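Local structure of mannosyl-6-phosphatase (Bacteroides thetaiotaomicron, 4C1R) at residues S6-N11 with T44-L49; Y36-I41 with T85-I90; N206-N211 with E219-H224. The protein probably removes phosphate from mannose-6-phosphate groups of yeast mannan in a gut bacterium, in an active site of the DNase I-like family that holds magnesium. All blocks are in the same frame, centred on the assembly; numbering follows the deposited sequence.

From the N terminus, strand 2-8 runs out into residues 6-11, and helix 23-36 carries the chain back through 36-41 into strand 41-45. Interaction 1 closes that first loop, pairing 6-11 with 44-49 in one central sheet and ending at the magnesium ion. Interaction 2 crosses it along the chain: 36-41 lies inside the first loop, and its partner 85-90 comes later, at the start of strand 88-97 of the second sheet. Interaction 3 follows in series and closes the short loop between 206-211 and 219-224. It lies on the magnesium side, touching interaction 1 where Ser-6 packs on His-224, and its centre is about 24 Å from that of interaction 2.

Interaction 1 (S6-N11 with T44-L49). With MG (magnesium ion), chain E.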
loop_
_atom_site.group_PDB
_atom_site.type_symbol
_atom_site.label_atom_id
_atom_site.label_comp_id
_atom_site.label_asym_id
_atom_site.label_seq_id
_atom_site.Cartn_x
_atom_site.Cartn_y
_atom_site.Cartn_z
ATOM N N SER A 6 4.734 -0.989 0.541
ATOM C CA SER A 6 3.488 -0.216 0.611
ATOM C C SER A 6 3.816 1.261 0.533
ATOM O O SER A 6 4.664 1.775 1.268
ATOM C CB SER A 6 2.709 -0.535 1.896
ATOM O OG SER A 6 1.464 0.179 1.947
ATOM N N TYR A 7 3.207 1.950 -0.401
ATOM C CA TYR A 7 3.590 3.323 -0.675
ATOM C C TYR A 7 2.391 4.187 -1.072
ATOM O O TYR A 7 1.847 4.032 -2.179
ATOM C CB TYR A 7 4.631 3.389 -1.784
ATOM C CG TYR A 7 5.484 4.633 -1.757
ATOM C CD1 TYR A 7 5.414 5.540 -0.690
ATOM C CD2 TYR A 7 6.366 4.921 -2.818
ATOM C CE1 TYR A 7 6.207 6.706 -0.680
ATOM C CE2 TYR A 7 7.171 6.054 -2.798
ATOM C CZ TYR A 7 7.078 6.949 -1.739
ATOM O OH TYR A 7 7.917 8.065 -1.712
ATOM N N ASN A 8 2.019 5.098 -0.172
ATOM C CA ASN A 8 0.987 6.103 -0.430
ATOM C C ASN A 8 1.627 7.249 -1.235
ATOM O O ASN A 8 2.517 7.944 -0.736
ATOM C CB ASN A 8 0.380 6.589 0.887
ATOM C CG ASN A 8 -0.685 7.679 0.695
ATOM O OD1 ASN A 8 -0.510 8.594 -0.120
ATOM N ND2 ASN A 8 -1.731 7.649 1.536
ATOM N N LEU A 9 1.208 7.382 -2.491
ATOM C CA LEU A 9 1.869 8.262 -3.479
ATOM C C LEU A 9 1.327 9.696 -3.464
ATOM O O LEU A 9 1.880 10.571 -4.153
ATOM C CB LEU A 9 1.704 7.684 -4.893
ATOM C CG LEU A 9 2.242 6.259 -5.158
ATOM C CD1 LEU A 9 2.441 6.030 -6.657
ATOM C CD2 LEU A 9 3.541 6.019 -4.421
ATOM N N ARG A 10 0.222 9.901 -2.730
ATOM C CA ARG A 10 -0.320 11.213 -2.409
ATOM C C ARG A 10 -1.121 11.717 -3.625
ATOM O O ARG A 10 -0.567 11.834 -4.724
ATOM C CB ARG A 10 0.784 12.208 -1.965
ATOM C CG ARG A 10 0.354 13.674 -1.921
ATOM C CD ARG A 10 -0.709 13.941 -0.865
ATOM N NE ARG A 10 -0.867 15.386 -0.637
ATOM C CZ ARG A 10 -1.476 15.938 0.416
ATOM N NH1 ARG A 10 -2.027 15.182 1.353
ATOM N NH2 ARG A 10 -1.509 17.265 0.554
ATOM N N ASN A 11 -2.426 11.962 -3.444
ATOM C CA ASN A 11 -3.263 12.360 -4.597
ATOM C C ASN A 11 -2.750 13.660 -5.234
ATOM O O ASN A 11 -2.216 14.528 -4.529
ATOM C CB ASN A 11 -4.732 12.474 -4.206
ATOM C CG ASN A 11 -4.970 13.542 -3.178
ATOM O OD1 ASN A 11 -4.656 14.711 -3.395
ATOM N ND2 ASN A 11 -5.560 13.157 -2.056
ATOM N N THR A 44 -0.029 0.725 -3.640
ATOM C CA THR A 44 -0.101 2.161 -3.634
ATOM C C THR A 44 -1.454 2.668 -3.137
ATOM O O THR A 44 -2.497 1.986 -3.269
ATOM C CB THR A 44 0.200 2.752 -5.062
ATOM O OG1 THR A 44 -0.892 2.543 -5.970
ATOM C CG2 THR A 44 1.420 2.108 -5.641
ATOM N N GLN A 45 -1.453 3.884 -2.588
ATOM C CA GLN A 45 -2.730 4.545 -2.233
ATOM C C GLN A 45 -2.790 5.934 -2.844
ATOM O O GLN A 45 -1.756 6.539 -3.125
ATOM C CB GLN A 45 -2.920 4.597 -0.707
ATOM C CG GLN A 45 -2.844 3.209 -0.055
ATOM C CD GLN A 45 -1.397 2.762 0.216
ATOM O OE1 GLN A 45 -0.566 3.567 0.631
ATOM N NE2 GLN A 45 -1.113 1.461 0.050
ATOM N N GLU A 46 -4.011 6.415 -3.057
ATOM C CA GLU A 46 -4.323 7.796 -3.438
ATOM C C GLU A 46 -4.193 8.193 -4.907
ATOM O O GLU A 46 -4.554 9.313 -5.232
ATOM C CB GLU A 46 -3.656 8.840 -2.529
ATOM C CG GLU A 46 -4.104 8.747 -1.073
ATOM C CD GLU A 46 -3.708 9.955 -0.283
ATOM O OE1 GLU A 46 -3.423 11.003 -0.924
ATOM O OE2 GLU A 46 -3.702 9.849 0.974
ATOM N N CYS A 47 -3.738 7.298 -5.790
ATOM C CA CYS A 47 -3.523 7.697 -7.180
ATOM C C CYS A 47 -4.855 7.840 -7.915
ATOM O O CYS A 47 -5.696 6.922 -7.851
ATOM C CB CYS A 47 -2.679 6.659 -7.924
ATOM S SG CYS A 47 -0.924 6.681 -7.460
ATOM N N PHE A 48 -5.032 8.957 -8.637
ATOM C CA PHE A 48 -6.043 9.023 -9.697
ATOM C C PHE A 48 -5.522 8.288 -10.896
ATOM O O PHE A 48 -4.339 8.021 -10.971
ATOM C CB PHE A 48 -6.396 10.473 -10.076
ATOM C CG PHE A 48 -6.976 11.267 -8.939
ATOM C CD1 PHE A 48 -8.279 11.060 -8.521
ATOM C CD2 PHE A 48 -6.209 12.221 -8.275
ATOM C CE1 PHE A 48 -8.812 11.780 -7.468
ATOM C CE2 PHE A 48 -6.738 12.955 -7.211
ATOM C CZ PHE A 48 -8.051 12.734 -6.819
ATOM N N LEU A 49 -6.409 7.909 -11.823
ATOM C CA LEU A 49 -6.010 7.180 -13.022
ATOM C C LEU A 49 -4.817 7.828 -13.707
ATOM O O LEU A 49 -3.927 7.111 -14.189
ATOM C CB LEU A 49 -7.178 7.031 -14.032
ATOM C CG LEU A 49 -6.787 6.376 -15.372
ATOM C CD1 LEU A 49 -6.386 4.909 -15.202
ATOM C CD2 LEU A 49 -7.910 6.507 -16.400
HETATM MG MG MG E . -2.830 11.209 2.360
HETATM O O HOH W 1 1.354 2.884 2.360
HETATM O O HOH W 2 -0.993 10.990 1.338
HETATM O O HOH W 3 -3.440 12.877 0.925
HETATM O O HOH W 4 -1.940 12.404 3.568
HETATM O O HOH W 5 -4.637 11.512 3.203
HETATM O O HOH W 6 -2.479 9.626 3.774
#
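The carboxylate of Glu-46 is divided between a metal and a backbone N-H: OE2 binds the magnesium ion at 2.1 Å, while OE1 accepts a hydrogen bond from Asn-11 N at 2.9 Å, on its anti side and near the carboxylate plane. Asn-8 adds a second grip on OE2. Asn-8 CG stands anti to the backbone N (chi1 178°), which brings Asn-8 ND2 to 3.0 Å from Glu-46 OE2; the donor rises 56° out of the carboxylate plane, although the oxygen lies in the amide plane. Five waters complete the magnesium shell. Water 2 donates to Asn-8 OD1 and water 3 to Glu-46 OE1, so two of the metal-bound waters are held by this contact; Asn-8 is a second-shell residue. Upstream the strands are parallel partners, with Leu-9 N bonded to Gln-45 O at 3.1 Å and a weaker bond from Gln-45 N to Tyr-7 O. Gln-45 bends back over Asn-8 and reaches Ser-6 OG weakly through NE2, whose stronger partner is Asn-135. Near Thr-44, Leu-9 CD1 packs against Cys-47 SG at 3.5 Å. Arg-10 turns to a salt bridge with Asp-16. A glutamate just beyond a central strand is a familiar metal ligand of DNase I-like enzymes. With one direct protein ligand and five waters, the ion is probably held so that water can give way to substrate phosphate, while the Asn-8 amide and the backbone N-H of Asn-11 fix how the carboxylate is turned.

Interaction 2 (Y36-I41 with T85-I90); sequences YHDFDI and TDKFDI
A salt-bridge network backed by an aromatic edge joins the loop that ends helix 23-36 to the start of strand 88-97, at the far end of the two-sheet alpha/beta sandwich from the magnesium. Asp-38 leaves the helix in a Schellman motif, and the chain then runs through Asp-40 into strand 41-45. Lys-87 stretches out beyond CG and crosses Asp-40 at about a right angle, setting NZ 3.0 Å from Asp-40 OD1, nearly in line with the C-O bond. Water 7 spans the same two atoms, donating to OD1 and accepting from NZ. A longer salt bridge, 3.9 Å, runs from Lys-87 NZ to Asp-38 OD1. The other oxygen, Asp-40 OD2, is bonded to Thr-3 N of the neighbouring strand, so the carboxylate is fixed at both ends. A methionine in place of Lys-87 would probably leave Asp-40 OD1 and Asp-38 without their positive partner, and the loop less firmly tied to the second sheet. Beneath the charges, Phe-88 lies among Leu-2, Tyr-83 and Phe-122, between the sheets. Its CE2 also approaches Ile-41 CG2, and at the ring's edge, close to its plane, sits Asp-40 CB, 3.6 Å from Phe-88 CE2.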
loop_
_atom_site.group_PDB
_atom_site.type_symbol
_atom_site.label_atom_id
_atom_site.label_comp_id
_atom_site.label_asym_id
_atom_site.label_seq_id
_atom_site.Cartn_x
_atom_site.Cartn_y
_atom_site.Cartn_z
ATOM N N TYR A 36 15.198 1.296 -8.141
ATOM C CA TYR A 36 16.466 1.128 -7.425
ATOM C C TYR A 36 16.321 0.151 -6.259
ATOM O O TYR A 36 17.146 -0.745 -6.076
ATOM C CB TYR A 36 16.975 2.493 -6.888
ATOM C CG TYR A 36 18.295 2.335 -6.185
ATOM C CD1 TYR A 36 19.451 2.155 -6.918
ATOM C CD2 TYR A 36 18.346 2.161 -4.803
ATOM C CE1 TYR A 36 20.643 1.861 -6.306
ATOM C CE2 TYR A 36 19.555 1.935 -4.166
ATOM C CZ TYR A 36 20.676 1.753 -4.936
ATOM O OH TYR A 36 21.851 1.547 -4.329
ATOM N N HIS A 37 15.284 0.323 -5.446
ATOM C CA HIS A 37 15.115 -0.559 -4.277
ATOM C C HIS A 37 14.439 -1.851 -4.704
ATOM O O HIS A 37 14.145 -2.684 -3.866
ATOM C CB HIS A 37 14.307 0.127 -3.162
ATOM C CG HIS A 37 14.972 1.353 -2.609
ATOM N ND1 HIS A 37 15.997 1.281 -1.695
ATOM C CD2 HIS A 37 14.792 2.672 -2.864
ATOM C CE1 HIS A 37 16.407 2.504 -1.394
ATOM N NE2 HIS A 37 15.705 3.364 -2.106
ATOM N N ASP A 38 14.178 -1.999 -6.009
ATOM C CA ASP A 38 13.734 -3.285 -6.597
ATOM C C ASP A 38 12.454 -3.851 -5.977
ATOM O O ASP A 38 12.442 -4.973 -5.491
ATOM C CB ASP A 38 14.871 -4.318 -6.517
ATOM C CG ASP A 38 15.153 -4.970 -7.841
ATOM O OD1 ASP A 38 14.229 -5.223 -8.649
ATOM O OD2 ASP A 38 16.331 -5.193 -8.109
ATOM N N PHE A 39 11.379 -3.051 -5.936
ATOM C CA PHE A 39 10.127 -3.565 -5.420
ATOM C C PHE A 39 9.591 -4.620 -6.440
ATOM O O PHE A 39 9.451 -4.334 -7.614
ATOM C CB PHE A 39 9.053 -2.476 -5.260
ATOM C CG PHE A 39 9.397 -1.362 -4.290
ATOM C CD1 PHE A 39 10.526 -1.417 -3.454
ATOM C CD2 PHE A 39 8.539 -0.272 -4.179
ATOM C CE1 PHE A 39 10.794 -0.400 -2.552
ATOM C CE2 PHE A 39 8.828 0.771 -3.312
ATOM C CZ PHE A 39 9.943 0.695 -2.479
ATOM N N ASP A 40 9.252 -5.810 -5.993
ATOM C CA ASP A 40 8.681 -6.808 -6.933
ATOM C C ASP A 40 7.206 -6.612 -7.113
ATOM O O ASP A 40 6.636 -6.836 -8.201
ATOM C CB ASP A 40 8.958 -8.233 -6.446
ATOM C CG ASP A 40 10.448 -8.544 -6.400
ATOM O OD1 ASP A 40 11.120 -8.180 -7.375
ATOM O OD2 ASP A 40 10.935 -9.164 -5.420
ATOM N N ILE A 41 6.567 -6.244 -6.003
ATOM C CA ILE A 41 5.147 -5.965 -5.976
ATOM C C ILE A 41 4.870 -4.994 -4.854
ATOM O O ILE A 41 5.372 -5.170 -3.731
ATOM C CB ILE A 41 4.331 -7.265 -5.777
ATOM C CG1 ILE A 41 2.840 -6.976 -5.576
ATOM C CG2 ILE A 41 4.875 -8.059 -4.608
ATOM C CD1 ILE A 41 2.025 -8.247 -5.639
ATOM N N THR A 85 6.080 -7.814 -14.215
ATOM C CA THR A 85 5.403 -8.795 -15.035
ATOM C C THR A 85 6.313 -9.957 -15.380
ATOM O O THR A 85 5.825 -11.037 -15.664
ATOM C CB THR A 85 4.870 -8.159 -16.317
ATOM O OG1 THR A 85 5.823 -7.204 -16.789
ATOM C CG2 THR A 85 3.575 -7.394 -16.031
ATOM N N ASP A 86 7.631 -9.778 -15.278
ATOM C CA ASP A 86 8.540 -10.904 -15.503
ATOM C C ASP A 86 8.720 -11.794 -14.259
ATOM O O ASP A 86 9.300 -12.876 -14.359
ATOM C CB ASP A 86 9.891 -10.454 -16.093
ATOM C CG ASP A 86 10.794 -9.772 -15.062
ATOM O OD1 ASP A 86 10.290 -9.332 -14.001
ATOM O OD2 ASP A 86 12.021 -9.659 -15.315
ATOM N N LYS A 87 8.206 -11.368 -13.100
ATOM C CA LYS A 87 8.315 -12.211 -11.906
ATOM C C LYS A 87 6.999 -12.872 -11.499
ATOM O O LYS A 87 7.007 -13.975 -10.966
ATOM C CB LYS A 87 8.927 -11.437 -10.740
ATOM C CG LYS A 87 10.427 -11.309 -10.899
ATOM C CD LYS A 87 11.024 -10.250 -10.004
ATOM C CE LYS A 87 12.304 -9.721 -10.623
ATOM N NZ LYS A 87 12.944 -8.707 -9.745
ATOM N N PHE A 88 5.870 -12.205 -11.757
ATOM C CA PHE A 88 4.581 -12.718 -11.320
ATOM C C PHE A 88 3.608 -12.792 -12.442
ATOM O O PHE A 88 3.571 -11.916 -13.302
ATOM C CB PHE A 88 3.979 -11.865 -10.208
ATOM C CG PHE A 88 4.850 -11.780 -8.979
ATOM C CD1 PHE A 88 4.928 -12.844 -8.104
ATOM C CD2 PHE A 88 5.686 -10.674 -8.779
ATOM C CE1 PHE A 88 5.749 -12.794 -6.997
ATOM C CE2 PHE A 88 6.531 -10.613 -7.677
ATOM C CZ PHE A 88 6.550 -11.675 -6.774
ATOM N N ASP A 89 2.831 -13.861 -12.434
ATOM C CA ASP A 89 1.585 -13.875 -13.172
ATOM C C ASP A 89 0.395 -13.543 -12.240
ATOM O O ASP A 89 0.375 -13.946 -11.079
ATOM C CB ASP A 89 1.360 -15.272 -13.795
ATOM C CG ASP A 89 2.376 -15.614 -14.915
ATOM O OD1 ASP A 89 2.684 -14.716 -15.746
ATOM O OD2 ASP A 89 2.804 -16.807 -14.998
ATOM N N ILE A 90 -0.639 -12.914 -12.793
ATOM C CA ILE A 90 -1.938 -12.830 -12.119
ATOM C C ILE A 90 -2.785 -14.020 -12.530
ATOM O O ILE A 90 -2.982 -14.262 -13.711
ATOM C CB ILE A 90 -2.702 -11.561 -12.537
ATOM C CG1 ILE A 90 -1.853 -10.346 -12.291
ATOM C CG2 ILE A 90 -4.011 -11.420 -11.757
ATOM C CD1 ILE A 90 -2.264 -9.188 -13.170
HETATM O O HOH W 7 13.210 -10.075 -7.335
#

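Interaction 3 (N206-N211 with E219-H224); sequences NGTFNN and ESRIDH
Thr-208 reaches across to residues 221-223 with every atom of its side chain. Thr-208 CB comes first, 3.1 Å from Asp-223 OD2. From there OG1 turns between the backbone N and the carbonyl carbon (chi1 70°), which points it at two polar groups. Thr-208 OG1 donates to Asp-223 OD2 at 2.7 Å, on the anti side of that oxygen and 27° out of the carboxylate plane. Thr-208 OG1 also accepts from Ile-222 N at 3.0 Å, in a fairly straight bond of 162°. The methyl, Thr-208 CG2, takes the other direction, resting 3.7 Å from Asp-223 O and close to Arg-221 CB. One hydroxyl thus serves as donor to a side chain and acceptor for the backbone just ahead of it, fixing the start of strand 223-227. The Arg-Ile-Asp sequence of DNase I-like enzymes leads into this strand, and Asp-223 OD2 has a second partner in His-275 ND1, consistent with the Asp-His pair found in the active sites of this family. The guanidinium of Arg-221 leads away to a salt bridge with Asp-194 and a cation-pi contact with Tyr-196. Behind Thr-208 the backbones come near each other. Thr-208 N makes a weak bond to Ser-220 O, 3.4 Å long, and the side-chain-less Gly-207 lets Ser-220 O come 3.3 Å from Gly-207 CA. Water 8 adds a bridge, accepting from Phe-209 N and donating to Ser-220 O. On the metal side of the loop, Ile-222 CD1 packs on Phe-209 CB at 3.8 Å. The Phe-209 side chain runs on past this methyl to within about 5 Å of the magnesium ion, with the backbone N of Asn-211 over one face of its ring.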
loop_
_atom_site.group_PDB
_atom_site.type_symbol
_atom_site.label_atom_id
_atom_site.label_comp_id
_atom_site.label_asym_id
_atom_site.label_seq_id
_atom_site.Cartn_x
_atom_site.Cartn_y
_atom_site.Cartn_z
ATOM N N ASN A 206 12.500 6.180 11.157
ATOM C CA ASN A 206 11.346 7.064 11.322
ATOM C C ASN A 206 10.097 6.190 11.246
ATOM O O ASN A 206 10.179 5.030 10.815
ATOM C CB ASN A 206 11.317 8.076 10.163
ATOM C CG ASN A 206 10.835 9.442 10.593
ATOM O OD1 ASN A 206 9.826 9.548 11.283
ATOM N ND2 ASN A 206 11.521 10.511 10.128
ATOM N N GLY A 207 8.948 6.809 11.527
ATOM C CA GLY A 207 7.640 6.207 11.294
ATOM C C GLY A 207 7.255 6.517 9.873
ATOM O O GLY A 207 8.077 7.002 9.112
ATOM N N THR A 208 6.000 6.307 9.500
ATOM C CA THR A 208 5.695 6.251 8.093
ATOM C C THR A 208 5.119 7.498 7.454
ATOM O O THR A 208 5.210 7.645 6.256
ATOM C CB THR A 208 4.817 5.040 7.730
ATOM O OG1 THR A 208 3.509 5.232 8.256
ATOM C CG2 THR A 208 5.419 3.719 8.327
ATOM N N PHE A 209 4.507 8.382 8.239
ATOM C CA PHE A 209 3.971 9.630 7.729
ATOM C C PHE A 209 4.947 10.788 8.012
ATOM O O PHE A 209 5.461 10.918 9.123
ATOM C CB PHE A 209 2.629 9.924 8.392
ATOM C CG PHE A 209 1.944 11.128 7.841
ATOM C CD1 PHE A 209 1.541 11.173 6.507
ATOM C CD2 PHE A 209 1.736 12.254 8.652
ATOM C CE1 PHE A 209 0.951 12.307 5.988
ATOM C CE2 PHE A 209 1.086 13.370 8.156
ATOM C CZ PHE A 209 0.714 13.403 6.819
ATOM N N ASN A 210 5.145 11.661 7.025
ATOM C CA ASN A 210 6.098 12.749 7.148
ATOM C C ASN A 210 5.511 14.148 6.825
ATOM O O ASN A 210 6.140 15.183 7.107
ATOM C CB ASN A 210 7.357 12.431 6.308
ATOM C CG ASN A 210 7.084 12.441 4.809
ATOM O OD1 ASN A 210 6.500 13.396 4.306
ATOM N ND2 ASN A 210 7.439 11.351 4.101
ATOM N N ASN A 211 4.329 14.185 6.204
ATOM C CA ASN A 211 3.616 15.462 5.963
ATOM C C ASN A 211 4.410 16.396 5.023
ATOM O O ASN A 211 4.239 17.604 5.046
ATOM C CB ASN A 211 3.309 16.153 7.297
ATOM C CG ASN A 211 2.061 17.032 7.237
ATOM O OD1 ASN A 211 1.073 16.757 6.496
ATOM N ND2 ASN A 211 2.098 18.111 8.012
ATOM N N GLU A 219 7.108 8.010 16.091
ATOM C CA GLU A 219 7.112 6.558 16.276
ATOM C C GLU A 219 5.823 5.932 15.698
ATOM O O GLU A 219 5.636 4.716 15.746
ATOM C CB GLU A 219 7.243 6.202 17.774
ATOM C CG GLU A 219 8.572 6.599 18.416
ATOM C CD GLU A 219 8.597 6.357 19.934
ATOM O OE1 GLU A 219 8.361 5.200 20.376
ATOM O OE2 GLU A 219 8.845 7.321 20.706
ATOM N N SER A 220 4.918 6.757 15.201
ATOM C CA SER A 220 3.659 6.229 14.694
ATOM C C SER A 220 3.895 5.552 13.381
ATOM O O SER A 220 4.542 6.098 12.513
ATOM C CB SER A 220 2.684 7.358 14.417
ATOM O OG SER A 220 2.040 7.725 15.610
ATOM N N ARG A 221 3.276 4.409 13.177
ATOM C CA ARG A 221 3.290 3.816 11.853
ATOM C C ARG A 221 1.840 3.676 11.413
ATOM O O ARG A 221 1.071 3.034 12.112
ATOM C CB ARG A 221 3.960 2.470 11.920
ATOM C CG ARG A 221 5.339 2.523 12.576
ATOM C CD ARG A 221 6.014 1.162 12.661
ATOM N NE ARG A 221 5.133 0.052 13.048
ATOM C CZ ARG A 221 4.993 -0.408 14.292
ATOM N NH1 ARG A 221 5.597 0.209 15.280
ATOM N NH2 ARG A 221 4.174 -1.426 14.563
ATOM N N ILE A 222 1.480 4.273 10.271
ATOM C CA ILE A 222 0.097 4.243 9.780
ATOM C C ILE A 222 0.047 3.469 8.468
ATOM O O ILE A 222 -1.039 3.198 7.944
ATOM C CB ILE A 222 -0.537 5.666 9.591
ATOM C CG1 ILE A 222 0.123 6.453 8.480
ATOM C CG2 ILE A 222 -0.449 6.486 10.858
ATOM C CD1 ILE A 222 -0.523 7.827 8.264
ATOM N N ASP A 223 1.228 3.132 7.947
ATOM C CA ASP A 223 1.325 2.270 6.787
ATOM C C ASP A 223 1.931 0.936 7.244
ATOM O O ASP A 223 3.008 0.927 7.832
ATOM C CB ASP A 223 2.184 2.920 5.704
ATOM C CG ASP A 223 1.723 4.326 5.376
ATOM O OD1 ASP A 223 0.728 4.456 4.630
ATOM O OD2 ASP A 223 2.350 5.303 5.853
ATOM N N HIS A 224 1.240 -0.176 6.978
ATOM C CA HIS A 224 1.702 -1.485 7.392
ATOM C C HIS A 224 1.771 -2.453 6.236
ATOM O O HIS A 224 1.091 -2.291 5.208
ATOM C CB HIS A 224 0.777 -2.106 8.438
ATOM C CG HIS A 224 0.449 -1.198 9.567
ATOM N ND1 HIS A 224 1.342 -0.933 10.584
ATOM C CD2 HIS A 224 -0.699 -0.544 9.884
ATOM C CE1 HIS A 224 0.793 -0.059 11.413
ATOM N NE2 HIS A 224 -0.447 0.181 11.016
HETATM O O HOH W 8 3.414 7.668 10.867
#